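Local atomic coordinates of abietadiene synthase, chloroplastic (Abies grandis, PDB entry 3S9V), a protein that belongs to the terpene synthase family of plant enzymes and is built mainly of helices, with a metal-binding domain in its C-terminal half. Residues 99-104 and 140-145; 130-135 and 168-173; 108-113 and 156-161. All blocks are in the same frame, centred on the assembly; numbering follows the deposited sequence.

Contact 1. Residues 99-104 and 140-145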
loop_
_atom_site.group_PDB
_atom_site.type_symbol
_atom_site.label_atom_id
_atom_site.label_comp_id
_atom_site.label_asym_id
_atom_site.label_seq_id
_atom_site.Cartn_x
_atom_site.Cartn_y
_atom_site.Cartn_z
ATOM N N PHE A 99 17.811 -20.936 5.868
ATOM C CA PHE A 99 18.008 -21.675 7.098
ATOM C C PHE A 99 17.386 -21.058 8.342
ATOM O O PHE A 99 17.692 -19.924 8.711
ATOM C CB PHE A 99 19.500 -21.872 7.364
ATOM C CG PHE A 99 19.787 -22.694 8.587
ATOM C CD1 PHE A 99 19.956 -24.071 8.486
ATOM C CD2 PHE A 99 19.846 -22.097 9.846
ATOM C CE1 PHE A 99 20.181 -24.846 9.625
ATOM C CE2 PHE A 99 20.069 -22.858 10.992
ATOM C CZ PHE A 99 20.236 -24.236 10.882
ATOM N N LEU A 100 16.516 -21.827 8.989
ATOM C CA LEU A 100 15.892 -21.410 10.237
ATOM C C LEU A 100 16.013 -22.647 11.116
ATOM O O LEU A 100 15.498 -23.714 10.777
ATOM C CB LEU A 100 14.419 -21.039 10.042
ATOM C CG LEU A 100 13.756 -20.500 11.323
ATOM C CD1 LEU A 100 14.373 -19.145 11.719
ATOM C CD2 LEU A 100 12.261 -20.354 11.104
ATOM N N ALA A 101 16.719 -22.520 12.229
ATOM C CA ALA A 101 16.916 -23.654 13.115
ATOM C C ALA A 101 15.608 -24.363 13.463
ATOM O O ALA A 101 15.483 -25.574 13.249
ATOM C CB ALA A 101 17.640 -23.203 14.394
ATOM N N TYR A 102 14.635 -23.620 13.986
ATOM C CA TYR A 102 13.351 -24.223 14.361
ATOM C C TYR A 102 12.754 -25.053 13.229
ATOM O O TYR A 102 12.336 -26.187 13.433
ATOM C CB TYR A 102 12.354 -23.143 14.774
ATOM C CG TYR A 102 12.703 -22.448 16.067
ATOM C CD1 TYR A 102 12.838 -21.064 16.114
ATOM C CD2 TYR A 102 12.886 -23.172 17.245
ATOM C CE1 TYR A 102 13.148 -20.409 17.301
ATOM C CE2 TYR A 102 13.196 -22.528 18.443
ATOM C CZ TYR A 102 13.326 -21.143 18.461
ATOM O OH TYR A 102 13.630 -20.482 19.627
ATOM N N ASP A 103 12.715 -24.466 12.039
ATOM C CA ASP A 103 12.190 -25.113 10.840
ATOM C C ASP A 103 12.874 -26.469 10.607
ATOM O O ASP A 103 12.206 -27.492 10.468
ATOM C CB ASP A 103 12.413 -24.173 9.641
ATOM C CG ASP A 103 11.911 -24.742 8.307
ATOM O OD1 ASP A 103 10.685 -24.920 8.134
ATOM O OD2 ASP A 103 12.755 -24.990 7.415
ATOM N N ARG A 104 14.205 -26.477 10.578
ATOM C CA ARG A 104 14.952 -27.708 10.339
ATOM C C ARG A 104 14.744 -28.806 11.380
ATOM O O ARG A 104 14.525 -29.959 11.014
ATOM C CB ARG A 104 16.449 -27.408 10.203
ATOM C CG ARG A 104 16.799 -26.491 9.033
ATOM C CD ARG A 104 16.264 -27.040 7.709
ATOM N NE ARG A 104 16.564 -26.138 6.603
ATOM C CZ ARG A 104 17.787 -25.925 6.122
ATOM N NH1 ARG A 104 18.832 -26.557 6.643
ATOM N NH2 ARG A 104 17.971 -25.068 5.128
ATOM N N GLU A 140 20.563 -22.366 21.658
ATOM C CA GLU A 140 20.707 -21.185 22.495
ATOM C C GLU A 140 21.263 -19.983 21.740
ATOM O O GLU A 140 21.265 -18.873 22.269
ATOM C CB GLU A 140 21.592 -21.498 23.706
ATOM C CG GLU A 140 21.037 -22.608 24.596
ATOM C CD GLU A 140 21.855 -22.827 25.857
ATOM O OE1 GLU A 140 23.071 -23.097 25.744
ATOM O OE2 GLU A 140 21.281 -22.734 26.964
ATOM N N ASP A 141 21.727 -20.189 20.511
ATOM C CA ASP A 141 22.263 -19.072 19.734
ATOM C C ASP A 141 21.324 -18.709 18.582
ATOM O O ASP A 141 21.689 -17.967 17.661
ATOM C CB ASP A 141 23.661 -19.407 19.201
ATOM C CG ASP A 141 24.463 -18.159 18.834
ATOM O OD1 ASP A 141 25.687 -18.277 18.612
ATOM O OD2 ASP A 141 23.873 -17.057 18.768
ATOM N N GLU A 142 20.107 -19.237 18.654
ATOM C CA GLU A 142 19.083 -18.982 17.650
ATOM C C GLU A 142 17.858 -18.445 18.388
ATOM O O GLU A 142 16.758 -18.401 17.845
ATOM C CB GLU A 142 18.730 -20.280 16.917
ATOM C CG GLU A 142 19.944 -21.057 16.406
ATOM C CD GLU A 142 20.671 -20.357 15.266
ATOM O OE1 GLU A 142 20.128 -20.322 14.144
ATOM O OE2 GLU A 142 21.785 -19.838 15.492
ATOM N N ALA A 143 18.072 -18.035 19.636
ATOM C CA ALA A 143 17.011 -17.505 20.492
ATOM C C ALA A 143 16.341 -16.251 19.934
ATOM O O ALA A 143 15.139 -16.056 20.116
ATOM C CB ALA A 143 17.568 -17.220 21.887
ATOM N N ASP A 144 17.118 -15.406 19.261
ATOM C CA ASP A 144 16.595 -14.172 18.677
ATOM C C ASP A 144 15.811 -14.398 17.390
ATOM O O ASP A 144 15.213 -13.460 16.856
ATOM C CB ASP A 144 17.736 -13.187 18.407
ATOM C CG ASP A 144 18.178 -12.448 19.655
ATOM O OD1 ASP A 144 18.351 -13.099 20.706
ATOM O OD2 ASP A 144 18.360 -11.215 19.582
ATOM N N SER A 145 15.820 -15.630 16.886
ATOM C CA SER A 145 15.081 -15.947 15.667
ATOM C C SER A 145 13.607 -16.102 16.040
ATOM O O SER A 145 13.274 -16.315 17.209
ATOM C CB SER A 145 15.600 -17.244 15.039
ATOM O OG SER A 145 15.254 -18.376 15.820
HETATM O O HOH W 1 18.031 -20.049 12.924
#

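Contact 2. Residues 130-135 and 168-173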
loop_
_atom_site.group_PDB
_atom_site.type_symbol
_atom_site.label_atom_id
_atom_site.label_comp_id
_atom_site.label_asym_id
_atom_site.label_seq_id
_atom_site.Cartn_x
_atom_site.Cartn_y
_atom_site.Cartn_z
ATOM N N GLU A 130 21.526 -37.504 13.626
ATOM C CA GLU A 130 22.775 -36.792 13.866
ATOM C C GLU A 130 22.584 -35.296 13.703
ATOM O O GLU A 130 23.078 -34.516 14.518
ATOM C CB GLU A 130 23.857 -37.298 12.915
ATOM C CG GLU A 130 23.973 -38.817 12.931
ATOM C CD GLU A 130 25.110 -39.346 12.080
ATOM O OE1 GLU A 130 25.427 -38.726 11.042
ATOM O OE2 GLU A 130 25.675 -40.400 12.446
ATOM N N PHE A 131 21.869 -34.883 12.660
ATOM C CA PHE A 131 21.639 -33.456 12.473
ATOM C C PHE A 131 20.853 -32.915 13.653
ATOM O O PHE A 131 21.219 -31.903 14.240
ATOM C CB PHE A 131 20.838 -33.156 11.209
ATOM C CG PHE A 131 20.387 -31.725 11.134
ATOM C CD1 PHE A 131 21.252 -30.735 10.680
ATOM C CD2 PHE A 131 19.132 -31.349 11.606
ATOM C CE1 PHE A 131 20.877 -29.400 10.701
ATOM C CE2 PHE A 131 18.751 -30.016 11.630
ATOM C CZ PHE A 131 19.623 -29.039 11.178
ATOM N N PHE A 132 19.764 -33.594 13.991
ATOM C CA PHE A 132 18.922 -33.161 15.098
ATOM C C PHE A 132 19.726 -33.009 16.382
ATOM O O PHE A 132 19.531 -32.050 17.126
ATOM C CB PHE A 132 17.771 -34.150 15.308
ATOM C CG PHE A 132 16.884 -33.814 16.482
ATOM C CD1 PHE A 132 17.282 -34.105 17.782
ATOM C CD2 PHE A 132 15.656 -33.199 16.287
ATOM C CE1 PHE A 132 16.468 -33.789 18.866
ATOM C CE2 PHE A 132 14.837 -32.877 17.362
ATOM C CZ PHE A 132 15.242 -33.172 18.651
ATOM N N ARG A 133 20.625 -33.953 16.641
ATOM C CA ARG A 133 21.450 -33.904 17.844
ATOM C C ARG A 133 22.435 -32.732 17.813
ATOM O O ARG A 133 22.621 -32.042 18.815
ATOM C CB ARG A 133 22.212 -35.227 18.031
ATOM C CG ARG A 133 23.288 -35.174 19.111
ATOM C CD ARG A 133 23.684 -36.569 19.585
ATOM N NE ARG A 133 24.004 -37.452 18.475
ATOM C CZ ARG A 133 23.286 -38.515 18.134
ATOM N NH1 ARG A 133 22.195 -38.838 18.824
ATOM N NH2 ARG A 133 23.657 -39.253 17.096
ATOM N N THR A 134 23.058 -32.494 16.665
ATOM C CA THR A 134 24.005 -31.394 16.574
ATOM C C THR A 134 23.285 -30.056 16.669
ATOM O O THR A 134 23.735 -29.141 17.357
ATOM C CB THR A 134 24.793 -31.430 15.259
ATOM O OG1 THR A 134 25.410 -32.714 15.105
ATOM C CG2 THR A 134 25.870 -30.354 15.267
ATOM N N GLN A 135 22.158 -29.948 15.981
ATOM C CA GLN A 135 21.382 -28.717 15.989
ATOM C C GLN A 135 20.686 -28.481 17.333
ATOM O O GLN A 135 20.526 -27.339 17.762
ATOM C CB GLN A 135 20.340 -28.750 14.870
ATOM C CG GLN A 135 19.538 -27.470 14.765
ATOM C CD GLN A 135 20.418 -26.276 14.475
ATOM O OE1 GLN A 135 21.027 -26.187 13.406
ATOM N NE2 GLN A 135 20.502 -25.353 15.433
ATOM N N ASP A 168 16.975 -42.279 19.709
ATOM C CA ASP A 168 18.100 -41.761 20.481
ATOM C C ASP A 168 18.318 -40.259 20.312
ATOM O O ASP A 168 19.095 -39.823 19.466
ATOM C CB ASP A 168 19.370 -42.530 20.103
ATOM C CG ASP A 168 20.570 -42.140 20.947
ATOM O OD1 ASP A 168 20.402 -41.949 22.169
ATOM O OD2 ASP A 168 21.682 -42.037 20.386
ATOM N N LEU A 169 17.633 -39.474 21.133
ATOM C CA LEU A 169 17.754 -38.026 21.070
ATOM C C LEU A 169 18.167 -37.454 22.422
ATOM O O LEU A 169 17.892 -38.042 23.469
ATOM C CB LEU A 169 16.425 -37.402 20.626
ATOM C CG LEU A 169 15.874 -37.838 19.265
ATOM C CD1 LEU A 169 14.529 -37.171 19.011
ATOM C CD2 LEU A 169 16.867 -37.474 18.176
ATOM N N PRO A 170 18.835 -36.292 22.411
ATOM C CA PRO A 170 19.320 -35.586 23.599
ATOM C C PRO A 170 18.201 -35.034 24.473
ATOM O O PRO A 170 18.221 -33.859 24.838
ATOM C CB PRO A 170 20.167 -34.461 23.007
ATOM C CG PRO A 170 20.562 -34.981 21.672
ATOM C CD PRO A 170 19.307 -35.624 21.189
ATOM N N TYR A 171 17.237 -35.884 24.814
ATOM C CA TYR A 171 16.100 -35.476 25.633
ATOM C C TYR A 171 16.480 -34.685 26.875
ATOM O O TYR A 171 15.729 -33.812 27.311
ATOM C CB TYR A 171 15.287 -36.698 26.064
ATOM C CG TYR A 171 14.745 -37.504 24.910
ATOM C CD1 TYR A 171 13.849 -36.944 24.000
ATOM C CD2 TYR A 171 15.145 -38.822 24.711
ATOM C CE1 TYR A 171 13.371 -37.674 22.923
ATOM C CE2 TYR A 171 14.670 -39.562 23.637
ATOM C CZ TYR A 171 13.787 -38.983 22.745
ATOM O OH TYR A 171 13.343 -39.710 21.662
ATOM N N ASP A 172 17.640 -34.986 27.450
ATOM C CA ASP A 172 18.069 -34.294 28.660
ATOM C C ASP A 172 18.593 -32.886 28.453
ATOM O O ASP A 172 18.859 -32.179 29.423
ATOM C CB ASP A 172 19.111 -35.124 29.401
ATOM C CG ASP A 172 18.544 -36.426 29.916
ATOM O OD1 ASP A 172 17.460 -36.378 30.535
ATOM O OD2 ASP A 172 19.173 -37.488 29.709
ATOM N N LEU A 173 18.762 -32.474 27.202
ATOM C CA LEU A 173 19.232 -31.121 26.944
ATOM C C LEU A 173 18.203 -30.161 27.527
ATOM O O LEU A 173 17.000 -30.349 27.344
ATOM C CB LEU A 173 19.368 -30.858 25.444
ATOM C CG LEU A 173 20.624 -31.369 24.746
ATOM C CD1 LEU A 173 20.577 -30.972 23.279
ATOM C CD2 LEU A 173 21.855 -30.782 25.420
#

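Contact 3. Residues 108-113 and 156-161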
loop_
_atom_site.group_PDB
_atom_site.type_symbol
_atom_site.label_atom_id
_atom_site.label_comp_id
_atom_site.label_asym_id
_atom_site.label_seq_id
_atom_site.Cartn_x
_atom_site.Cartn_y
_atom_site.Cartn_z
ATOM N N THR A 108 12.912 -32.285 10.539
ATOM C CA THR A 108 13.733 -33.485 10.690
ATOM C C THR A 108 13.082 -34.464 11.658
ATOM O O THR A 108 12.964 -35.652 11.374
ATOM C CB THR A 108 15.164 -33.148 11.190
ATOM O OG1 THR A 108 15.769 -32.179 10.320
ATOM C CG2 THR A 108 16.027 -34.401 11.190
ATOM N N LEU A 109 12.650 -33.963 12.808
ATOM C CA LEU A 109 12.009 -34.829 13.784
ATOM C C LEU A 109 10.793 -35.489 13.130
ATOM O O LEU A 109 10.631 -36.705 13.194
ATOM C CB LEU A 109 11.584 -34.016 15.008
ATOM C CG LEU A 109 10.903 -34.793 16.132
ATOM C CD1 LEU A 109 11.771 -35.972 16.542
ATOM C CD2 LEU A 109 10.657 -33.873 17.311
ATOM N N ALA A 110 9.949 -34.680 12.489
ATOM C CA ALA A 110 8.759 -35.196 11.824
ATOM C C ALA A 110 9.082 -36.270 10.776
ATOM O O ALA A 110 8.395 -37.283 10.696
ATOM C CB ALA A 110 7.995 -34.062 11.177
ATOM N N CYS A 111 10.116 -36.057 9.969
ATOM C CA CYS A 111 10.470 -37.046 8.950
ATOM C C CYS A 111 11.068 -38.331 9.532
ATOM O O CYS A 111 10.806 -39.426 9.041
ATOM C CB CYS A 111 11.436 -36.434 7.925
ATOM S SG CYS A 111 10.669 -35.163 6.908
ATOM N N ILE A 112 11.872 -38.191 10.578
ATOM C CA ILE A 112 12.497 -39.340 11.225
ATOM C C ILE A 112 11.432 -40.249 11.825
ATOM O O ILE A 112 11.521 -41.475 11.743
ATOM C CB ILE A 112 13.463 -38.878 12.333
ATOM C CG1 ILE A 112 14.747 -38.344 11.698
ATOM C CG2 ILE A 112 13.746 -40.010 13.297
ATOM C CD1 ILE A 112 15.669 -37.688 12.694
ATOM N N ILE A 113 10.415 -39.645 12.424
ATOM C CA ILE A 113 9.344 -40.429 13.023
ATOM C C ILE A 113 8.569 -41.199 11.949
ATOM O O ILE A 113 8.272 -42.378 12.120
ATOM C CB ILE A 113 8.402 -39.511 13.837
ATOM C CG1 ILE A 113 9.149 -39.010 15.078
ATOM C CG2 ILE A 113 7.119 -40.242 14.213
ATOM C CD1 ILE A 113 8.370 -38.014 15.919
ATOM N N PRO A 156 7.063 -30.314 20.889
ATOM C CA PRO A 156 7.190 -31.221 22.036
ATOM C C PRO A 156 6.307 -32.461 21.905
ATOM O O PRO A 156 6.653 -33.540 22.395
ATOM C CB PRO A 156 6.799 -30.346 23.219
ATOM C CG PRO A 156 7.170 -28.964 22.759
ATOM C CD PRO A 156 6.688 -28.961 21.332
ATOM N N ALA A 157 5.173 -32.307 21.232
ATOM C CA ALA A 157 4.266 -33.424 21.033
ATOM C C ALA A 157 4.983 -34.554 20.301
ATOM O O ALA A 157 4.780 -35.723 20.616
ATOM C CB ALA A 157 3.046 -32.979 20.245
ATOM N N MET A 158 5.820 -34.209 19.326
ATOM C CA MET A 158 6.562 -35.222 18.581
ATOM C C MET A 158 7.744 -35.726 19.409
ATOM O O MET A 158 8.158 -36.878 19.261
ATOM C CB MET A 158 7.064 -34.669 17.239
ATOM C CG MET A 158 5.970 -34.413 16.194
ATOM S SD MET A 158 6.639 -34.128 14.521
ATOM C CE MET A 158 7.610 -32.642 14.820
ATOM N N LEU A 159 8.292 -34.868 20.275
ATOM C CA LEU A 159 9.402 -35.286 21.136
ATOM C C LEU A 159 8.933 -36.475 21.965
ATOM O O LEU A 159 9.667 -37.451 22.142
ATOM C CB LEU A 159 9.840 -34.157 22.083
ATOM C CG LEU A 159 10.831 -33.119 21.545
ATOM C CD1 LEU A 159 11.142 -32.082 22.619
ATOM C CD2 LEU A 159 12.102 -33.817 21.101
ATOM N N LYS A 160 7.703 -36.384 22.471
ATOM C CA LYS A 160 7.118 -37.456 23.273
ATOM C C LYS A 160 6.890 -38.707 22.428
ATOM O O LYS A 160 7.090 -39.821 22.907
ATOM C CB LYS A 160 5.799 -36.990 23.902
ATOM C CG LYS A 160 5.984 -35.807 24.842
ATOM C CD LYS A 160 4.671 -35.261 25.382
ATOM C CE LYS A 160 4.016 -36.220 26.352
ATOM N NZ LYS A 160 2.839 -35.597 27.018
ATOM N N GLU A 161 6.489 -38.527 21.169
ATOM C CA GLU A 161 6.270 -39.674 20.290
ATOM C C GLU A 161 7.605 -40.385 20.129
ATOM O O GLU A 161 7.710 -41.592 20.328
ATOM C CB GLU A 161 5.802 -39.252 18.891
ATOM C CG GLU A 161 4.494 -38.473 18.793
ATOM C CD GLU A 161 4.010 -38.370 17.343
ATOM O OE1 GLU A 161 3.478 -39.379 16.824
ATOM O OE2 GLU A 161 4.176 -37.294 16.721
#

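Contact 1. Residues 99-104 and 140-145
Glu-142 leans across the start of helix 101-117, meeting Ala-101 first and Phe-99 at its tip. Its CB already lies 4.0 Å from Ala-101 CB, and CG draws closer, to 3.7 Å from that same methyl. A bend at chi2 (-69°) keeps the chain beside Ala-101, whose CB is 3.8 Å from OE1 of Glu-142. At the tip OE1 reaches the rim of the Phe-99 ring, 4.0 Å from CE2 and near the ring plane, while the carboxylate is turned steeply against that plane. A water connects OE1 to Ala-101 N, which donates to it at 2.9 Å; its 2.4 Å link to Glu-142 OE1 is doubtfully short. Behind this, Ser-145 closes the type I turn begun at Glu-142. Its OG donates a hydrogen bond to Glu-142 O, in the carbonyl plane, and Ser-145 N donates to the same oxygen, so two bonds from one residue grip it. The hydroxyl also lies obliquely by the Tyr-102 ring, OG 3.3 Å from CE1. With no direct hydrogen bond between the segments, the contact rests on van der Waals packing; a carboxylate so near the helix start may be favoured by the helix dipole, though the disorder of Glu-142 suggests a weak hold.

Contact 2. Residues 130-135 and 168-173
Pro-170 meets Arg-133 from the centre of an inverse gamma turn, a tight three-residue bend closed by a bond from Tyr-171 N to Leu-169 O. The bend turns CG of Pro-170 to helix 122-136, 3.7 Å from Arg-133 CG, and the arginine chain passes across the proline at about a right angle. With CG anti to the backbone N (chi1 169°) and a later bend at chi3, the guanidinium is carried past the proline to Asp-168. There NH1 forms a long salt bridge with Asp-168 OD2, 3.6 Å away, the two planar groups being turned 40° apart. Leu-169 holds the Phe-132 ring with both methyls. CD1 stands over one face in a CH-pi contact, 4.2 Å from the Phe-132 ring centroid, and CD2 lies 3.4 Å from Phe-132 CD1. Pro-170 CD completes this packing at the ring edge. The exposed Asp-168 and partly exposed Arg-133 form the outer margin, the buried Phe-132 and Leu-169 the inner side, where Phe-132 also touches Phe-155 of helix 151-164. A type I turn from Pro-170 then leads into helix 174-187. The result is a loop between two helices packed back on an earlier one, as in the alpha-barrel domains of plant diterpene synthases.

Contact 3. Residues 108-113 and 156-161
Met-158 reaches from helix 156-161 onto the face of helix 108-113 formed by Leu-109, Ala-110 and Ile-113, and here the packing is closest. Its CB fits between two branches, 3.7 Å from Leu-109 CD2 and 3.8 Å from Ile-113 CD1. Farther out, SD lies 3.6 Å from Ala-110 CB and equally near Ala-110 CA, the small residue allowing the sulfur right up to the helix backbone. A bend at chi3 (-62°) lays the terminal methyl along helix 108-113 toward Leu-109, with CE 3.9 Å from Ala-110 N. Leu-109 and Met-158 slide past each other in opposite directions, whereas Ile-113 crosses the methionine at a slant and brings CD1 within 3.5 Å of Met-158 O. Leu-159, whose CB points away, adds a lighter touch with its CD2, 4.1 Å from Leu-109 CD2. The segment axes approach to 10.1 Å and run in broadly the same direction, 33° apart. Tyr-57 and Trp-61 of helix 56-62 also touch Met-158, so a third helix packs on the sulfur-bearing chain.

Contact is looser toward Glu-161, which is partly exposed. It gives helix 108-113 little more than its CB, 4.1 Å from Ile-113 CD1, while its carboxylate is engaged elsewhere, OE1 forming a salt bridge with Arg-64. No hydrogen bond joins the two segments: helix pairing here depends on the shape fit of aliphatic branches and a thioether, and the charged group at the margin finds its partner outside the pair.

In the fold
All three contacts lie on the same side of the chain's centre, in one compact helical region. The centres of contacts 1 and 2 are about 15 Å apart, those of contacts 1 and 3 about 17 Å, and those of contacts 2 and 3 about 12 Å. Helix 122-136 serves contact 2 and helix 151-164 contact 3. Along the chain the order is 99-104, 108-113, 130-135, 140-145, 156-161, 168-173, so the pairings interlock. Contact 2 touches both others: Gln-135 meets Phe-99 and Ala-101, and Phe-132 meets Leu-159, whereas contacts 1 and 3 only adjoin in sequence on helix 101-117. Three successive helices, the loop between the last two and the loop leading to helix 174-187 are thereby packed together.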